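Local coordinates for pks18 (Mycobacterium tuberculosis, PDB 1TED), which probably extends medium- and long-chain aliphatic acyl-CoA starters with malonyl-CoA to make tri- and tetraketide alpha-pyrones, acting as a homodimeric type III polyketide synthase, at residues V85-A90 against A209-D214. Numbering follows the deposited sequence.
Sequences VDPLDA and AVFADD. With MYR (myristic acid), chain E.
Pro-87 and Leu-88 pack against Ala-209 and Phe-211, joining two loops of the thiolase fold beside the carboxylate end of a bound myristic acid. The contact is apolar. Pro-87 CB lies 3.5 Å from Ala-209 CB, a tight fit. The same Pro-87 CB also sits at the edge of the Phe-211 ring, in its plane, 3.7 Å from CE2. Leu-88 meets the ring through one branch, with CD2 3.4 Å from Phe-211 CZ. The two side chains cross at about a right angle. The CB of Phe-211 already points toward the 85-90 loop, and CG anti to the carbonyl carbon (chi1 -63°) carries the ring on to Pro-87 and Leu-88. The fatty acid touches both loops: Pro-87 CG lies 3.4 Å from MYR C2, and MYR O2 approaches Phe-211 CE1 obliquely, at 3.1 Å. Ala-209 CA packs on the chain at C7. Phe-211 also meets the ring of His-221, which probably binds substrate. Together these contacts suggest a wall of the substrate tunnel. Val-56 of helix 49-57 touches Phe-211 as well. Ala-209 O accepts a hydrogen bond from Arg-105 NH1. A type I turn presents Pro-87 and Leu-88, closed by Asp-89 N donating a hydrogen bond to Asp-86 O, 2.8 Å.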
ATOM      1  N   VAL A  85     -19.228   7.900  12.490  1.00 36.10           N
ATOM      2  CA  VAL A  85     -19.394   9.218  13.079  1.00 38.19           C
ATOM      3  C   VAL A  85     -20.588   9.941  12.453  1.00 39.65           C
ATOM      4  O   VAL A  85     -20.917   9.710  11.289  1.00 39.54           O
ATOM      5  CB  VAL A  85     -18.096  10.047  12.871  1.00 38.37           C
ATOM      6  CG1 VAL A  85     -18.413  11.516  12.717  1.00 38.03           C
ATOM      7  CG2 VAL A  85     -17.151   9.823  14.050  1.00 37.09           C
ATOM      8  N   ASP A  86     -21.241  10.793  13.237  1.00 40.89           N
ATOM      9  CA  ASP A  86     -22.379  11.575  12.756  1.00 43.18           C
ATOM     10  C   ASP A  86     -21.818  12.945  12.417  1.00 44.36           C
ATOM     11  O   ASP A  86     -21.738  13.814  13.280  1.00 43.01           O
ATOM     12  CB  ASP A  86     -23.436  11.727  13.846  1.00 45.83           C
ATOM     13  CG  ASP A  86     -24.718  12.356  13.333  1.00 48.19           C
ATOM     14  OD1 ASP A  86     -24.641  13.268  12.481  1.00 49.01           O
ATOM     15  OD2 ASP A  86     -25.805  11.941  13.786  1.00 49.90           O
ATOM     16  N   PRO A  87     -21.435  13.162  11.150  1.00 46.62           N
ATOM     17  CA  PRO A  87     -20.866  14.442  10.713  1.00 47.67           C
ATOM     18  C   PRO A  87     -21.617  15.711  11.145  1.00 49.50           C
ATOM     19  O   PRO A  87     -21.006  16.745  11.423  1.00 48.04           O
ATOM     20  CB  PRO A  87     -20.794  14.279   9.195  1.00 47.27           C
ATOM     21  CG  PRO A  87     -21.944  13.359   8.904  1.00 47.45           C
ATOM     22  CD  PRO A  87     -21.797  12.332   9.987  1.00 45.73           C
ATOM     23  N   LEU A  88     -22.938  15.631  11.219  1.00 51.53           N
ATOM     24  CA  LEU A  88     -23.721  16.798  11.601  1.00 54.01           C
ATOM     25  C   LEU A  88     -24.016  16.856  13.096  1.00 56.08           C
ATOM     26  O   LEU A  88     -24.729  17.748  13.560  1.00 56.08           O
ATOM     27  CB  LEU A  88     -25.032  16.822  10.811  1.00 53.48           C
ATOM     28  CG  LEU A  88     -24.898  16.751   9.288  1.00 52.30           C
ATOM     29  CD1 LEU A  88     -26.276  16.832   8.670  1.00 52.51           C
ATOM     30  CD2 LEU A  88     -24.013  17.875   8.782  1.00 51.35           C
ATOM     31  N   ASP A  89     -23.465  15.911  13.848  1.00 57.88           N
ATOM     32  CA  ASP A  89     -23.682  15.864  15.287  1.00 60.41           C
ATOM     33  C   ASP A  89     -23.319  17.200  15.928  1.00 61.82           C
ATOM     34  O   ASP A  89     -22.457  17.923  15.434  1.00 62.04           O
ATOM     35  CB  ASP A  89     -22.840  14.751  15.911  1.00 61.63           C
ATOM     36  CG  ASP A  89     -23.229  14.464  17.345  1.00 62.88           C
ATOM     37  OD1 ASP A  89     -23.178  15.395  18.180  1.00 63.60           O
ATOM     38  OD2 ASP A  89     -23.589  13.301  17.634  1.00 63.82           O
ATOM     39  N   ALA A  90     -23.988  17.524  17.029  1.00 63.16           N
ATOM     40  CA  ALA A  90     -23.738  18.772  17.733  1.00 65.02           C
ATOM     41  C   ALA A  90     -22.246  18.956  17.991  1.00 65.64           C
ATOM     42  O   ALA A  90     -21.695  20.029  17.756  1.00 64.78           O
ATOM     43  CB  ALA A  90     -24.506  18.785  19.052  1.00 65.71           C
ATOM     44  N   ALA A 209     -15.652  14.005   6.755  1.00 31.16           N
ATOM     45  CA  ALA A 209     -16.696  14.979   6.414  1.00 32.96           C
ATOM     46  C   ALA A 209     -16.220  16.425   6.598  1.00 35.15           C
ATOM     47  O   ALA A 209     -15.610  16.767   7.615  1.00 36.53           O
ATOM     48  CB  ALA A 209     -17.927  14.730   7.266  1.00 31.19           C
ATOM     49  N   VAL A 210     -16.511  17.275   5.617  1.00 35.72           N
ATOM     50  CA  VAL A 210     -16.099  18.675   5.682  1.00 36.27           C
ATOM     51  C   VAL A 210     -17.208  19.635   5.240  1.00 36.85           C
ATOM     52  O   VAL A 210     -17.325  20.745   5.765  1.00 36.44           O
ATOM     53  CB  VAL A 210     -14.833  18.906   4.816  1.00 35.94           C
ATOM     54  CG1 VAL A 210     -14.530  20.375   4.720  1.00 39.67           C
ATOM     55  CG2 VAL A 210     -13.644  18.190   5.442  1.00 38.08           C
ATOM     56  N   PHE A 211     -18.013  19.196   4.276  1.00 38.40           N
ATOM     57  CA  PHE A 211     -19.125  19.977   3.740  1.00 38.17           C
ATOM     58  C   PHE A 211     -18.679  21.291   3.104  1.00 38.29           C
ATOM     59  O   PHE A 211     -19.009  22.372   3.582  1.00 38.17           O
ATOM     60  CB  PHE A 211     -20.160  20.239   4.844  1.00 39.21           C
ATOM     61  CG  PHE A 211     -20.804  18.982   5.385  1.00 39.85           C
ATOM     62  CD1 PHE A 211     -21.812  18.337   4.675  1.00 37.95           C
ATOM     63  CD2 PHE A 211     -20.383  18.430   6.592  1.00 39.93           C
ATOM     64  CE1 PHE A 211     -22.390  17.162   5.158  1.00 37.80           C
ATOM     65  CE2 PHE A 211     -20.958  17.254   7.081  1.00 39.16           C
ATOM     66  CZ  PHE A 211     -21.964  16.621   6.360  1.00 37.63           C
ATOM     67  N   ALA A 212     -17.921  21.185   2.016  1.00 39.35           N
ATOM     68  CA  ALA A 212     -17.435  22.356   1.284  1.00 38.77           C
ATOM     69  C   ALA A 212     -18.501  22.822   0.273  1.00 39.20           C
ATOM     70  O   ALA A 212     -19.493  22.128   0.046  1.00 38.00           O
ATOM     71  CB  ALA A 212     -16.128  22.015   0.570  1.00 36.93           C
ATOM     72  N   ASP A 213     -18.279  23.984  -0.337  1.00 40.60           N
ATOM     73  CA  ASP A 213     -19.222  24.581  -1.289  1.00 42.77           C
ATOM     74  C   ASP A 213     -19.386  23.980  -2.683  1.00 41.40           C
ATOM     75  O   ASP A 213     -20.491  23.992  -3.222  1.00 43.96           O
ATOM     76  CB  ASP A 213     -18.912  26.071  -1.488  1.00 47.42           C
ATOM     77  CG  ASP A 213     -19.066  26.885  -0.220  1.00 51.80           C
ATOM     78  OD1 ASP A 213     -19.925  26.531   0.626  1.00 54.79           O
ATOM     79  OD2 ASP A 213     -18.334  27.896  -0.081  1.00 53.29           O
ATOM     80  N   ASP A 214     -18.305  23.490  -3.281  1.00 39.25           N
ATOM     81  CA  ASP A 214     -18.361  22.943  -4.640  1.00 38.90           C
ATOM     82  C   ASP A 214     -19.243  21.697  -4.855  1.00 37.59           C
ATOM     83  O   ASP A 214     -19.481  20.931  -3.916  1.00 37.15           O
ATOM     84  CB  ASP A 214     -16.935  22.666  -5.142  1.00 40.40           C
ATOM     85  CG  ASP A 214     -16.171  21.711  -4.244  1.00 41.43           C
ATOM     86  OD1 ASP A 214     -15.703  22.138  -3.162  1.00 41.93           O
ATOM     87  OD2 ASP A 214     -16.046  20.529  -4.622  1.00 41.52           O
TER
HETATM   88  C1  MYR E3045     -22.866  13.201   5.254  1.00 54.00           C
HETATM   89  O1  MYR E3045     -23.854  12.633   5.712  1.00 54.28           O
HETATM   90  O2  MYR E3045     -23.018  14.170   4.508  1.00 54.78           O
HETATM   91  C2  MYR E3045     -21.459  12.713   5.607  1.00 53.49           C
HETATM   92  C3  MYR E3045     -20.763  12.117   4.381  1.00 51.31           C
HETATM   93  C4  MYR E3045     -19.367  11.599   4.738  1.00 48.26           C
HETATM   94  C5  MYR E3045     -18.645  11.043   3.509  1.00 45.41           C
HETATM   95  C6  MYR E3045     -18.347  12.123   2.465  1.00 42.55           C
HETATM   96  C7  MYR E3045     -17.288  13.126   2.934  1.00 40.21           C
HETATM   97  C8  MYR E3045     -15.903  12.490   3.067  1.00 38.57           C
HETATM   98  C9  MYR E3045     -15.376  11.995   1.719  1.00 38.26           C
HETATM   99  C10 MYR E3045     -14.060  11.237   1.897  1.00 37.39           C
HETATM  100  C11 MYR E3045     -13.562  10.685   0.559  1.00 39.06           C
HETATM  101  C12 MYR E3045     -12.274   9.881   0.740  1.00 37.48           C
HETATM  102  C13 MYR E3045     -11.832   9.274  -0.593  1.00 38.37           C
HETATM  103  C14 MYR E3045     -10.566   8.432  -0.424  1.00 40.58           C